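Local coordinates for protein 3-dehydroquinate dehydratase (Clostridium difficile, PDB 4H3D) that catalyses the cis-dehydration of 3-dehydroquinate to 3-dehydroshikimate through an imine intermediate on an active-site lysine, the third step of the chorismate pathway, at residues D47-E60 and P80-K94. Numbering follows the deposited sequence. Where two conformers were deposited one is given.
Sequences DIIEWRVDFFENVE and PLLFTFRSVVEGGEK. With SHL (5-hydroxy-6-methyl-4-oxo-4H-pyran-2-carboxylic acid), chain I.
Ile-48 CG1 meets Pro-80 CB, the two side chains crossing at about a right angle, and from the next residue onward strand 48-52 runs parallel to strand 81-84. Ile-49 N donates to Pro-80 O and Ile-49 O accepts from Leu-82 N; Trp-51 repeats the pattern with Leu-82 O and Thr-84 N. Glu-50 lies alongside Leu-82, its extended chain bringing OE2 within 2.7 Å of Thr-84 OG1, which donates to the anti lone pair. The same oxygen takes a water that also meets the comenic-acid-derived ligand. On the other face of the sheet, Trp-51 receives the edge of Phe-83 in an offset edge-to-face pair, planes at 72°. These are neighbouring strands of the TIM barrel, joined by helix 62-76 in a beta-alpha-beta crossover, and the substrate-binding Glu-50, Arg-52 and Arg-86 gather near their C-terminal ends. Arg-52, bent at chi2 and chi3, grips Asp-54 side-on: NE reaches OD1 at 2.8 Å and NH2 reaches OD2 at 2.9 Å, both nearly in the guanidinium plane. One face of that guanidinium meets Phe-55, the opposite face Arg-86 CB. Arg-86 itself reaches the ligand through NH2 and is paired with Asp-118 and Glu-120. Val-53 wedges CG1 against Phe-83 CZ. The backbone sets Asp-54 CB over the Phe-85 ring, a CH-pi contact; CG sits between backbone N and carbonyl carbon (chi1 54°), turning the carboxylate toward two further donors, Arg-86 N above its plane at OD1 and Glu-93 N 3.2 Å from OD2. Phe-55 carries Glu-93 CG over its face, Val-59 CG2 meets the edge of Phe-85, and Glu-60 OE1 closes a 2.8 Å salt bridge with Lys-94 NZ.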
loop_
_atom_site.group_PDB
_atom_site.type_symbol
_atom_site.label_atom_id
_atom_site.label_comp_id
_atom_site.label_asym_id
_atom_site.label_seq_id
_atom_site.Cartn_x
_atom_site.Cartn_y
_atom_site.Cartn_z
ATOM N N ASP B 47 -6.568 -15.145 10.147
ATOM C CA ASP B 47 -6.893 -16.343 9.433
ATOM C C ASP B 47 -6.065 -17.543 9.850
ATOM O O ASP B 47 -6.578 -18.635 9.953
ATOM C CB ASP B 47 -6.727 -16.076 7.937
ATOM C CG ASP B 47 -7.650 -14.988 7.443
ATOM O OD1 ASP B 47 -8.873 -15.174 7.547
ATOM O OD2 ASP B 47 -7.159 -13.936 6.957
ATOM N N ILE B 48 -4.788 -17.322 10.101
ATOM C CA ILE B 48 -3.859 -18.397 10.398
ATOM C C ILE B 48 -2.934 -17.967 11.516
ATOM O O ILE B 48 -2.553 -16.792 11.605
ATOM C CB ILE B 48 -2.976 -18.699 9.149
ATOM C CG1 ILE B 48 -3.848 -19.115 7.958
ATOM C CG2 ILE B 48 -1.904 -19.768 9.453
ATOM C CD1 ILE B 48 -3.076 -19.253 6.651
ATOM N N ILE B 49 -2.584 -18.916 12.369
ATOM C CA ILE B 49 -1.640 -18.691 13.437
ATOM C C ILE B 49 -0.374 -19.495 13.114
ATOM O O ILE B 49 -0.464 -20.645 12.712
ATOM C CB ILE B 49 -2.200 -19.125 14.795
ATOM C CG1 ILE B 49 -3.323 -18.175 15.221
ATOM C CG2 ILE B 49 -1.094 -19.135 15.843
ATOM C CD1 ILE B 49 -4.054 -18.576 16.524
ATOM N N GLU B 50 0.787 -18.852 13.241
ATOM C CA GLU B 50 2.071 -19.502 13.012
ATOM C C GLU B 50 2.769 -19.685 14.335
ATOM O O GLU B 50 2.903 -18.740 15.091
ATOM C CB GLU B 50 2.970 -18.643 12.099
ATOM C CG GLU B 50 4.417 -19.179 11.957
ATOM C CD GLU B 50 5.319 -18.279 11.089
ATOM O OE1 GLU B 50 5.327 -17.047 11.306
ATOM O OE2 GLU B 50 6.016 -18.814 10.199
ATOM N N TRP B 51 3.198 -20.900 14.638
ATOM C CA TRP B 51 4.013 -21.115 15.821
ATOM C C TRP B 51 5.468 -21.147 15.393
ATOM O O TRP B 51 5.905 -22.075 14.684
ATOM C CB TRP B 51 3.623 -22.391 16.573
ATOM C CG TRP B 51 4.447 -22.623 17.802
ATOM C CD1 TRP B 51 5.088 -21.672 18.552
ATOM C CD2 TRP B 51 4.660 -23.877 18.489
ATOM N NE1 TRP B 51 5.728 -22.262 19.625
ATOM C CE2 TRP B 51 5.466 -23.605 19.619
ATOM C CE3 TRP B 51 4.256 -25.189 18.256
ATOM C CZ2 TRP B 51 5.878 -24.597 20.495
ATOM C CZ3 TRP B 51 4.671 -26.173 19.138
ATOM C CH2 TRP B 51 5.478 -25.870 20.235
ATOM N N ARG B 52 6.210 -20.100 15.794
ATOM C CA ARG B 52 7.639 -19.987 15.536
ATOM C C ARG B 52 8.315 -20.720 16.658
ATOM O O ARG B 52 8.728 -20.122 17.641
ATOM C CB ARG B 52 8.097 -18.521 15.510
ATOM C CG ARG B 52 7.866 -17.805 14.176
ATOM C CD ARG B 52 8.864 -18.263 13.150
ATOM N NE ARG B 52 10.235 -18.045 13.633
ATOM C CZ ARG B 52 10.920 -16.914 13.476
ATOM N NH1 ARG B 52 10.374 -15.885 12.832
ATOM N NH2 ARG B 52 12.162 -16.810 13.958
ATOM N N VAL B 53 8.432 -22.032 16.471
ATOM C CA VAL B 53 8.936 -22.947 17.486
ATOM C C VAL B 53 10.431 -22.768 17.790
ATOM O O VAL B 53 10.897 -23.174 18.850
ATOM C CB VAL B 53 8.617 -24.403 17.079
ATOM C CG1 VAL B 53 9.514 -24.851 15.932
ATOM C CG2 VAL B 53 8.738 -25.357 18.273
ATOM N N ASP B 54 11.182 -22.157 16.878
ATOM C CA ASP B 54 12.617 -21.887 17.150
ATOM C C ASP B 54 12.815 -20.950 18.360
ATOM O O ASP B 54 13.898 -20.907 18.907
ATOM C CB ASP B 54 13.345 -21.340 15.929
ATOM C CG ASP B 54 12.670 -20.130 15.345
ATOM O OD1 ASP B 54 11.559 -20.279 14.764
ATOM O OD2 ASP B 54 13.262 -19.040 15.430
ATOM N N PHE B 55 11.777 -20.206 18.776
ATOM C CA PHE B 55 11.858 -19.380 20.024
ATOM C C PHE B 55 11.638 -20.230 21.288
ATOM O O PHE B 55 12.048 -19.855 22.391
ATOM C CB PHE B 55 10.811 -18.255 20.055
ATOM C CG PHE B 55 11.113 -17.071 19.152
ATOM C CD1 PHE B 55 11.850 -15.975 19.631
ATOM C CD2 PHE B 55 10.610 -17.016 17.865
ATOM C CE1 PHE B 55 12.108 -14.878 18.819
ATOM C CE2 PHE B 55 10.866 -15.911 17.037
ATOM C CZ PHE B 55 11.609 -14.843 17.516
ATOM N N PHE B 56 10.963 -21.358 21.136
ATOM C CA PHE B 56 10.661 -22.233 22.279
ATOM C C PHE B 56 11.967 -22.805 22.869
ATOM O O PHE B 56 12.704 -23.513 22.177
ATOM C CB PHE B 56 9.709 -23.330 21.826
ATOM C CG PHE B 56 9.300 -24.279 22.909
ATOM C CD1 PHE B 56 8.761 -23.809 24.108
ATOM C CD2 PHE B 56 9.398 -25.655 22.711
ATOM C CE1 PHE B 56 8.369 -24.698 25.111
ATOM C CE2 PHE B 56 9.005 -26.558 23.728
ATOM C CZ PHE B 56 8.483 -26.071 24.915
ATOM N N GLU B 57 12.244 -22.502 24.140
ATOM C CA GLU B 57 13.523 -22.928 24.770
ATOM C C GLU B 57 13.759 -24.433 24.798
ATOM O O GLU B 57 14.905 -24.874 24.732
ATOM C CB GLU B 57 13.692 -22.336 26.184
ATOM C CG GLU B 57 13.859 -20.828 26.169
ATOM C CD GLU B 57 14.221 -20.236 27.515
ATOM O OE1 GLU B 57 14.537 -19.030 27.545
ATOM O OE2 GLU B 57 14.192 -20.962 28.532
ATOM N N ASN B 58 12.694 -25.225 24.897
ATOM C CA ASN B 58 12.855 -26.683 24.907
ATOM C C ASN B 58 12.609 -27.345 23.552
ATOM O O ASN B 58 12.261 -28.521 23.499
ATOM C CB ASN B 58 11.942 -27.289 25.989
ATOM C CG ASN B 58 12.330 -26.845 27.384
ATOM O OD1 ASN B 58 13.500 -26.609 27.665
ATOM N ND2 ASN B 58 11.346 -26.723 28.266
ATOM N N VAL B 59 12.847 -26.604 22.455
ATOM C CA VAL B 59 12.580 -27.110 21.098
ATOM C C VAL B 59 13.317 -28.411 20.793
ATOM O O VAL B 59 12.852 -29.205 19.990
ATOM C CB VAL B 59 12.877 -26.040 19.986
ATOM C CG1 VAL B 59 14.345 -25.664 19.954
ATOM C CG2 VAL B 59 12.420 -26.542 18.581
ATOM N N GLU B 60 14.457 -28.638 21.441
ATOM C CA GLU B 60 15.248 -29.859 21.194
ATOM C C GLU B 60 14.656 -31.128 21.822
ATOM O O GLU B 60 15.132 -32.233 21.560
ATOM C CB GLU B 60 16.686 -29.661 21.657
ATOM C CG GLU B 60 17.444 -28.653 20.823
ATOM C CD GLU B 60 18.775 -28.295 21.437
ATOM O OE1 GLU B 60 18.790 -27.651 22.516
ATOM O OE2 GLU B 60 19.798 -28.631 20.827
ATOM N N PRO B 80 -6.499 -22.485 11.437
ATOM C CA PRO B 80 -5.348 -23.163 10.834
ATOM C C PRO B 80 -4.036 -22.826 11.556
ATOM O O PRO B 80 -3.801 -21.669 11.900
ATOM C CB PRO B 80 -5.325 -22.624 9.408
ATOM C CG PRO B 80 -6.779 -22.271 9.105
ATOM C CD PRO B 80 -7.424 -21.929 10.432
ATOM N N LEU B 81 -3.205 -23.837 11.790
ATOM C CA LEU B 81 -1.939 -23.652 12.482
ATOM C C LEU B 81 -0.774 -24.005 11.574
ATOM O O LEU B 81 -0.707 -25.128 11.025
ATOM C CB LEU B 81 -1.889 -24.527 13.741
ATOM C CG LEU B 81 -0.624 -24.470 14.592
ATOM C CD1 LEU B 81 -0.410 -23.084 15.150
ATOM C CD2 LEU B 81 -0.724 -25.499 15.745
ATOM N N LEU B 82 0.132 -23.044 11.419
ATOM C CA LEU B 82 1.385 -23.213 10.656
ATOM C C LEU B 82 2.526 -23.458 11.644
ATOM O O LEU B 82 2.694 -22.694 12.591
ATOM C CB LEU B 82 1.677 -21.941 9.846
ATOM C CG LEU B 82 3.102 -21.759 9.264
ATOM C CD1 LEU B 82 3.483 -22.922 8.316
ATOM C CD2 LEU B 82 3.225 -20.382 8.564
ATOM N N PHE B 83 3.298 -24.520 11.423
ATOM C CA PHE B 83 4.436 -24.871 12.281
ATOM C C PHE B 83 5.694 -24.476 11.539
ATOM O O PHE B 83 5.910 -24.924 10.422
ATOM C CB PHE B 83 4.435 -26.369 12.553
ATOM C CG PHE B 83 5.523 -26.821 13.471
ATOM C CD1 PHE B 83 5.414 -26.629 14.820
ATOM C CD2 PHE B 83 6.645 -27.467 12.981
ATOM C CE1 PHE B 83 6.424 -27.061 15.699
ATOM C CE2 PHE B 83 7.649 -27.910 13.853
ATOM C CZ PHE B 83 7.523 -27.703 15.212
ATOM N N THR B 84 6.511 -23.617 12.152
ATOM C CA THR B 84 7.730 -23.109 11.519
ATOM C C THR B 84 8.940 -23.108 12.453
ATOM O O THR B 84 8.949 -22.402 13.454
ATOM C CB THR B 84 7.565 -21.619 11.029
ATOM O OG1 THR B 84 6.475 -21.517 10.091
ATOM C CG2 THR B 84 8.878 -21.114 10.341
ATOM N N PHE B 85 9.961 -23.898 12.121
ATOM C CA PHE B 85 11.257 -23.774 12.799
ATOM C C PHE B 85 12.123 -22.994 11.815
ATOM O O PHE B 85 12.511 -23.524 10.770
ATOM C CB PHE B 85 11.937 -25.116 13.125
ATOM C CG PHE B 85 13.249 -24.945 13.889
ATOM C CD1 PHE B 85 14.406 -24.563 13.239
ATOM C CD2 PHE B 85 13.289 -25.108 15.258
ATOM C CE1 PHE B 85 15.588 -24.363 13.955
ATOM C CE2 PHE B 85 14.453 -24.919 15.960
ATOM C CZ PHE B 85 15.596 -24.547 15.311
ATOM N N ARG B 86 12.352 -21.713 12.116
ATOM C CA ARG B 86 13.168 -20.831 11.287
ATOM C C ARG B 86 14.622 -21.012 11.696
ATOM O O ARG B 86 14.972 -20.810 12.853
ATOM C CB ARG B 86 12.713 -19.373 11.495
ATOM C CG ARG B 86 13.420 -18.349 10.633
ATOM C CD ARG B 86 13.255 -18.596 9.109
ATOM N NE ARG B 86 11.879 -18.424 8.640
ATOM C CZ ARG B 86 11.136 -19.358 8.044
ATOM N NH1 ARG B 86 11.632 -20.571 7.786
ATOM N NH2 ARG B 86 9.901 -19.058 7.655
ATOM N N SER B 87 15.467 -21.432 10.762
ATOM C CA SER B 87 16.862 -21.688 11.093
ATOM C C SER B 87 17.652 -20.385 11.255
ATOM O O SER B 87 17.263 -19.315 10.753
ATOM C CB SER B 87 17.520 -22.594 10.032
ATOM O OG SER B 87 17.882 -21.846 8.889
ATOM N N VAL B 88 18.758 -20.490 11.976
ATOM C CA VAL B 88 19.629 -19.354 12.253
ATOM C C VAL B 88 20.070 -18.640 10.988
ATOM O O VAL B 88 20.080 -17.414 10.940
ATOM C CB VAL B 88 20.870 -19.792 13.066
ATOM C CG1 VAL B 88 21.908 -18.662 13.146
ATOM C CG2 VAL B 88 20.450 -20.262 14.470
ATOM N N VAL B 89 20.392 -19.396 9.943
ATOM C CA VAL B 89 20.881 -18.781 8.714
ATOM C C VAL B 89 19.815 -17.924 8.044
ATOM O O VAL B 89 20.139 -17.036 7.273
ATOM C CB VAL B 89 21.429 -19.826 7.706
ATOM C CG1 VAL B 89 22.432 -20.726 8.389
ATOM C CG2 VAL B 89 20.307 -20.639 7.097
ATOM N N GLU B 90 18.541 -18.176 8.349
ATOM C CA GLU B 90 17.467 -17.389 7.765
ATOM C C GLU B 90 16.701 -16.539 8.806
ATOM O O GLU B 90 15.535 -16.251 8.634
ATOM C CB GLU B 90 16.555 -18.296 6.906
ATOM C CG GLU B 90 17.370 -18.898 5.743
ATOM C CD GLU B 90 16.551 -19.505 4.633
ATOM O OE1 GLU B 90 15.472 -18.967 4.286
ATOM O OE2 GLU B 90 17.019 -20.523 4.076
ATOM N N GLY B 91 17.399 -16.145 9.875
ATOM C CA GLY B 91 16.859 -15.238 10.880
ATOM C C GLY B 91 16.420 -15.830 12.205
ATOM O O GLY B 91 15.968 -15.093 13.098
ATOM N N GLY B 92 16.585 -17.141 12.357
ATOM C CA GLY B 92 16.123 -17.857 13.537
ATOM C C GLY B 92 16.911 -17.693 14.811
ATOM O O GLY B 92 17.986 -17.128 14.826
ATOM N N GLU B 93 16.377 -18.291 15.873
ATOM C CA GLU B 93 16.908 -18.148 17.232
ATOM C C GLU B 93 17.750 -19.291 17.795
ATOM O O GLU B 93 18.430 -19.101 18.781
ATOM C CB GLU B 93 15.705 -18.002 18.177
ATOM C CG GLU B 93 14.802 -16.840 17.831
ATOM C CD GLU B 93 15.442 -15.506 18.155
ATOM O OE1 GLU B 93 16.085 -15.410 19.232
ATOM O OE2 GLU B 93 15.290 -14.553 17.346
ATOM N N LYS B 94 17.698 -20.465 17.183
ATOM C CA LYS B 94 18.307 -21.638 17.778
ATOM C C LYS B 94 19.013 -22.550 16.779
ATOM O O LYS B 94 18.433 -22.955 15.770
ATOM C CB LYS B 94 17.175 -22.416 18.463
ATOM C CG LYS B 94 17.543 -23.721 19.085
ATOM C CD LYS B 94 18.428 -23.562 20.307
ATOM C CE LYS B 94 18.597 -24.927 20.946
ATOM N NZ LYS B 94 19.389 -24.886 22.185
HETATM O OAD SHL I . 6.542 -10.844 8.486
HETATM C CAH SHL I . 7.788 -10.927 8.340
HETATM O OAA SHL I . 8.537 -9.949 8.592
HETATM C CAK SHL I . 8.347 -12.182 7.877
HETATM O OAG SHL I . 7.446 -13.264 7.598
HETATM C CAF SHL I . 7.977 -14.543 7.338
HETATM C CAL SHL I . 7.121 -15.587 7.210
HETATM C CAJ SHL I . 9.322 -14.668 7.334
HETATM O OAC SHL I . 9.864 -15.864 7.119
HETATM C CAI SHL I . 10.141 -13.594 7.539
HETATM C CAE SHL I . 9.666 -12.369 7.801
HETATM O OAB SHL I . 11.455 -13.746 7.488
HETATM O O HOH W 1 8.318 -17.468 9.484
HETATM O O HOH W 2 14.276 -14.858 15.090
HETATM O O HOH W 3 17.619 -23.346 24.113
#